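Local coordinates for hydroxyethylphosphonate dioxygenase (Streptomyces albus, PDB 6B9R), which probably cleaves 2-hydroxyethylphosphonate with iron and dioxygen to give hydroxymethylphosphonate, at residues Leu206-Glu211 with Pro337-Thr342; Thr254-Arg259 with Glu287-Ser292. One frame throughout, in Å; residues are numbered along the deposited sequence.

Interaction 1: Leu206-Glu211 with Pro337-Thr342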
loop_
_atom_site.group_PDB
_atom_site.type_symbol
_atom_site.label_atom_id
_atom_site.label_comp_id
_atom_site.label_asym_id
_atom_site.label_seq_id
_atom_site.Cartn_x
_atom_site.Cartn_y
_atom_site.Cartn_z
ATOM N N LEU A 206 14.197 15.679 -6.841
ATOM C CA LEU A 206 12.799 15.293 -6.749
ATOM C C LEU A 206 12.705 14.039 -5.883
ATOM O O LEU A 206 12.680 12.904 -6.370
ATOM C CB LEU A 206 12.218 15.074 -8.157
ATOM C CG LEU A 206 12.523 16.156 -9.213
ATOM C CD1 LEU A 206 11.762 15.901 -10.521
ATOM C CD2 LEU A 206 12.233 17.560 -8.687
ATOM N N THR A 207 12.665 14.250 -4.569
ATOM C CA THR A 207 12.508 13.115 -3.672
ATOM C C THR A 207 11.033 12.733 -3.550
ATOM O O THR A 207 10.132 13.551 -3.758
ATOM C CB THR A 207 13.096 13.400 -2.281
ATOM O OG1 THR A 207 12.304 14.385 -1.609
ATOM C CG2 THR A 207 14.539 13.901 -2.378
ATOM N N TYR A 208 10.795 11.466 -3.220
ATOM C CA TYR A 208 9.445 10.921 -3.151
ATOM C C TYR A 208 9.494 9.625 -2.352
ATOM O O TYR A 208 10.569 9.083 -2.065
ATOM C CB TYR A 208 8.844 10.722 -4.552
ATOM C CG TYR A 208 9.437 9.560 -5.338
ATOM C CD1 TYR A 208 10.633 9.711 -6.042
ATOM C CD2 TYR A 208 8.790 8.327 -5.392
ATOM C CE1 TYR A 208 11.182 8.658 -6.763
ATOM C CE2 TYR A 208 9.335 7.253 -6.114
ATOM C CZ TYR A 208 10.538 7.435 -6.803
ATOM O OH TYR A 208 11.098 6.396 -7.536
ATOM N N GLY A 209 8.308 9.155 -1.957
ATOM C CA GLY A 209 8.238 8.091 -0.970
ATOM C C GLY A 209 7.653 6.767 -1.448
ATOM O O GLY A 209 8.316 5.727 -1.373
ATOM N N GLY A 210 6.410 6.759 -1.878
ATOM C CA GLY A 210 5.844 5.495 -2.248
ATOM C C GLY A 210 5.328 4.647 -1.097
ATOM O O GLY A 210 4.794 5.132 -0.090
ATOM N N GLU A 211 5.480 3.339 -1.282
ATOM C CA GLU A 211 4.865 2.349 -0.401
ATOM C C GLU A 211 5.568 2.251 0.942
ATOM O O GLU A 211 4.905 1.965 1.943
ATOM C CB GLU A 211 4.839 0.995 -1.093
ATOM C CG GLU A 211 3.834 0.904 -2.262
ATOM C CD GLU A 211 3.412 -0.533 -2.637
ATOM O OE1 GLU A 211 2.919 -1.297 -1.763
ATOM O OE2 GLU A 211 3.536 -0.883 -3.834
ATOM N N PRO A 337 13.994 -0.643 -11.884
ATOM C CA PRO A 337 12.858 -1.583 -11.871
ATOM C C PRO A 337 12.333 -1.894 -10.482
ATOM O O PRO A 337 11.259 -2.502 -10.376
ATOM C CB PRO A 337 13.421 -2.857 -12.533
ATOM C CG PRO A 337 14.686 -2.408 -13.259
ATOM C CD PRO A 337 15.203 -1.216 -12.505
ATOM N N LEU A 338 13.049 -1.534 -9.416
ATOM C CA LEU A 338 12.436 -1.653 -8.094
ATOM C C LEU A 338 11.226 -0.738 -7.983
ATOM O O LEU A 338 10.296 -1.010 -7.210
ATOM C CB LEU A 338 13.450 -1.325 -6.993
ATOM C CG LEU A 338 12.953 -1.440 -5.541
ATOM C CD1 LEU A 338 13.010 -2.888 -5.058
ATOM C CD2 LEU A 338 13.726 -0.520 -4.592
ATOM N N HIS A 339 11.221 0.341 -8.758
ATOM C CA HIS A 339 10.119 1.293 -8.831
ATOM C C HIS A 339 9.600 1.342 -10.265
ATOM O O HIS A 339 9.821 2.322 -10.987
ATOM C CB HIS A 339 10.562 2.676 -8.366
ATOM C CG HIS A 339 10.364 2.902 -6.899
ATOM N ND1 HIS A 339 10.467 4.148 -6.320
ATOM C CD2 HIS A 339 10.076 2.039 -5.898
ATOM C CE1 HIS A 339 10.233 4.045 -5.022
ATOM N NE2 HIS A 339 9.998 2.775 -4.742
ATOM N N PRO A 340 8.887 0.303 -10.703
ATOM C CA PRO A 340 8.402 0.288 -12.089
ATOM C C PRO A 340 7.447 1.424 -12.409
ATOM O O PRO A 340 7.304 1.778 -13.582
ATOM C CB PRO A 340 7.700 -1.072 -12.192
ATOM C CG PRO A 340 7.186 -1.299 -10.748
ATOM C CD PRO A 340 8.363 -0.828 -9.919
ATOM N N HIS A 341 6.799 2.013 -11.412
ATOM C CA HIS A 341 5.840 3.085 -11.642
ATOM C C HIS A 341 6.468 4.468 -11.606
ATOM O O HIS A 341 5.737 5.465 -11.635
ATOM C CB HIS A 341 4.713 2.985 -10.617
ATOM C CG HIS A 341 4.193 1.593 -10.466
ATOM N ND1 HIS A 341 3.563 0.922 -11.494
ATOM C CD2 HIS A 341 4.259 0.726 -9.431
ATOM C CE1 HIS A 341 3.230 -0.290 -11.082
ATOM N NE2 HIS A 341 3.652 -0.438 -9.840
ATOM N N THR A 342 7.797 4.556 -11.529
ATOM C CA THR A 342 8.490 5.830 -11.624
ATOM C C THR A 342 8.979 5.998 -13.057
ATOM O O THR A 342 9.757 5.174 -13.548
ATOM C CB THR A 342 9.650 5.911 -10.632
ATOM O OG1 THR A 342 9.125 5.954 -9.300
ATOM C CG2 THR A 342 10.462 7.174 -10.875
#

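Interaction 2: Thr254-Arg259 with Glu287-Ser292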
loop_
_atom_site.group_PDB
_atom_site.type_symbol
_atom_site.label_atom_id
_atom_site.label_comp_id
_atom_site.label_asym_id
_atom_site.label_seq_id
_atom_site.Cartn_x
_atom_site.Cartn_y
_atom_site.Cartn_z
ATOM N N THR A 254 6.949 -31.640 -0.079
ATOM C CA THR A 254 6.320 -32.806 -0.701
ATOM C C THR A 254 4.862 -32.531 -1.062
ATOM O O THR A 254 4.363 -33.044 -2.072
ATOM C CB THR A 254 6.417 -34.035 0.217
ATOM O OG1 THR A 254 5.775 -33.761 1.477
ATOM C CG2 THR A 254 7.873 -34.412 0.462
ATOM N N GLU A 255 4.155 -31.741 -0.246
ATOM C CA GLU A 255 2.770 -31.408 -0.578
ATOM C C GLU A 255 2.709 -30.486 -1.793
ATOM O O GLU A 255 1.917 -30.707 -2.715
ATOM C CB GLU A 255 2.075 -30.766 0.629
ATOM C CG GLU A 255 0.679 -30.229 0.330
ATOM C CD GLU A 255 -0.338 -31.328 0.033
ATOM O OE1 GLU A 255 -0.031 -32.517 0.272
ATOM O OE2 GLU A 255 -1.455 -31.000 -0.433
ATOM N N LEU A 256 3.553 -29.451 -1.814
ATOM C CA LEU A 256 3.598 -28.562 -2.968
ATOM C C LEU A 256 4.017 -29.322 -4.216
ATOM O O LEU A 256 3.490 -29.074 -5.305
ATOM C CB LEU A 256 4.546 -27.398 -2.706
ATOM C CG LEU A 256 4.766 -26.419 -3.865
ATOM C CD1 LEU A 256 3.442 -25.836 -4.341
ATOM C CD2 LEU A 256 5.698 -25.306 -3.405
ATOM N N ALA A 257 4.960 -30.258 -4.074
ATOM C CA ALA A 257 5.341 -31.097 -5.207
ATOM C C ALA A 257 4.144 -31.884 -5.720
ATOM O O ALA A 257 3.909 -31.968 -6.932
ATOM C CB ALA A 257 6.464 -32.046 -4.808
ATOM N N ASP A 258 3.383 -32.486 -4.802
ATOM C CA ASP A 258 2.248 -33.307 -5.208
ATOM C C ASP A 258 1.160 -32.452 -5.845
ATOM O O ASP A 258 0.589 -32.828 -6.876
ATOM C CB ASP A 258 1.710 -34.079 -4.000
ATOM C CG ASP A 258 0.897 -35.300 -4.398
ATOM O OD1 ASP A 258 1.183 -35.885 -5.465
ATOM O OD2 ASP A 258 -0.033 -35.666 -3.651
ATOM N N ARG A 259 0.881 -31.280 -5.265
ATOM C CA ARG A 259 -0.148 -30.414 -5.826
ATOM C C ARG A 259 0.285 -29.842 -7.170
ATOM O O ARG A 259 -0.542 -29.680 -8.074
ATOM C CB ARG A 259 -0.491 -29.282 -4.854
ATOM C CG ARG A 259 -1.073 -29.720 -3.495
ATOM C CD ARG A 259 -2.521 -30.263 -3.576
ATOM N NE ARG A 259 -2.621 -31.550 -4.272
ATOM C CZ ARG A 259 -2.199 -32.717 -3.783
ATOM N NH1 ARG A 259 -1.647 -32.784 -2.578
ATOM N NH2 ARG A 259 -2.330 -33.826 -4.505
ATOM N N GLU A 287 -0.308 -22.005 -9.288
ATOM C CA GLU A 287 -1.642 -22.583 -9.136
ATOM C C GLU A 287 -1.735 -23.402 -7.864
ATOM O O GLU A 287 -2.752 -23.364 -7.160
ATOM C CB GLU A 287 -1.998 -23.460 -10.340
ATOM C CG GLU A 287 -3.467 -23.941 -10.363
ATOM C CD GLU A 287 -3.794 -25.111 -9.405
ATOM O OE1 GLU A 287 -2.889 -25.900 -9.031
ATOM O OE2 GLU A 287 -4.981 -25.245 -9.026
ATOM N N ALA A 288 -0.686 -24.170 -7.562
ATOM C CA ALA A 288 -0.700 -24.975 -6.356
ATOM C C ALA A 288 -0.745 -24.100 -5.117
ATOM O O ALA A 288 -1.319 -24.500 -4.100
ATOM C CB ALA A 288 0.529 -25.882 -6.326
ATOM N N LEU A 289 -0.154 -22.909 -5.188
ATOM C CA LEU A 289 -0.088 -21.974 -4.070
ATOM C C LEU A 289 -1.222 -20.960 -4.075
ATOM O O LEU A 289 -1.238 -20.057 -3.226
ATOM C CB LEU A 289 1.262 -21.245 -4.087
ATOM C CG LEU A 289 2.463 -22.151 -3.784
ATOM C CD1 LEU A 289 3.792 -21.532 -4.252
ATOM C CD2 LEU A 289 2.520 -22.512 -2.298
ATOM N N GLY A 290 -2.165 -21.077 -5.001
ATOM C CA GLY A 290 -3.285 -20.152 -5.008
ATOM C C GLY A 290 -2.902 -18.717 -5.286
ATOM O O GLY A 290 -3.516 -17.798 -4.737
ATOM N N VAL A 291 -1.886 -18.491 -6.119
ATOM C CA VAL A 291 -1.477 -17.139 -6.456
ATOM C C VAL A 291 -1.257 -17.045 -7.960
ATOM O O VAL A 291 -1.106 -18.049 -8.660
ATOM C CB VAL A 291 -0.203 -16.706 -5.698
ATOM C CG1 VAL A 291 -0.378 -16.899 -4.188
ATOM C CG2 VAL A 291 1.005 -17.495 -6.210
ATOM N N SER A 292 -1.264 -15.815 -8.453
ATOM C CA SER A 292 -0.825 -15.561 -9.815
ATOM C C SER A 292 0.688 -15.706 -9.905
ATOM O O SER A 292 1.413 -15.456 -8.940
ATOM C CB SER A 292 -1.237 -14.154 -10.256
ATOM O OG SER A 292 -0.553 -13.765 -11.438
#

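Interaction 1: Leu206-Glu211 with Pro337-Thr342
Y208 reaches toward H339 and T342 because its CG sits between the backbone N and the carbonyl carbon, chi1 73°. T342 answers with OG1 beside its own backbone N and anti to the carbonyl carbon, chi1 -68°, which turns the hydroxyl onto the phenol. The imidazole of H339 arrives from the direction opposite to Y208. Y208 OH lies 2.6 Å from H339 ND1, a short hydrogen bond made near the planes of both rings. T342 OG1 lies 2.7 Å from the same Y208 OH and comes obliquely to the phenol ring, close enough for a further bond that the geometry does not settle. The two rings meet rim to rim with their planes at 48°, and neither stacks on the other. T342 CG2 lies 3.5 Å from Y208 OH, a methyl against the phenol oxygen. The type I turn from H339 to T342, with T342 N bonded to H339 O at 3.1 Å, brings both partners to the same side of their loop. W183 NE1 also hydrogen-bonds to Y208 OH. A phenylalanine here would probably leave H339 ND1 and W183 NE1 without their phenol oxygen. The contact is buried, and the nearby G209 O has no partner. It ties the end of strand 202-208, in one sheet of this cupin-type fold, to the loop leading into strand 343-349 of the other sheet. The Y208 side chain is about 11 Å from the iron, outside the metal site itself. H339 ND1 and W183 NE1 satisfy the phenol oxygen in the interior.

Interaction 2: Thr254-Arg259 with Glu287-Ser292
L256 and R259 of helix 253-260 pack on A288 and L289 in a Cro/C1-type helix-turn-helix domain. Helices 253-260 and 264-271 probably correspond to the two helices that give this motif its name. Along 254-259, E255 comes first and serves as an anchor for R259. L256 is next and does most of the apolar work. Its CG lies anti to the backbone N, chi1 176°, and CD1 then extends to A288 CB at 3.5 Å. The same L256 CD1 rests 3.9 Å from L289 CG, and the two leucine side chains cross at about a right angle. Past L289, G290 takes positive phi in a Schellman motif and turns the chain out of helix 279-288. M246, V267 and L285 also touch L256, placing it in the core of the helical bundle. D258 is exposed and gives R259 a second salt bridge, whose hydrogen bond is weak. R259 CB packs 3.8 Å from A288 CB, at the more exposed margin of the contact. The R259 chain bends at chi2 and chi3, leading its guanidinium away from A288. NH1 of R259 meets E255 OE2 at 2.8 Å, in the guanidinium plane but from above the carboxylate plane.

Interaction 2 is nested along the chain inside the loop closed by interaction 1. Their centres are 32 Å apart, and their nearest atoms are about 14 Å apart. Interaction 1 lies near the middle of the chain, where the two seven-strand antiparallel sheets come together. Interaction 2 belongs to the helical domain that lies in sequence between strand 202-208 and strand 307-310, both of one sheet, and its centre is 34 Å from the centre of the chain. The two contacts share no helix or strand. They are related through the dimer, since P340 of interaction 1 packs on V291 of the second subunit, a residue of segment 287-292. The helical domain of one subunit thus sits against the beta core of the other.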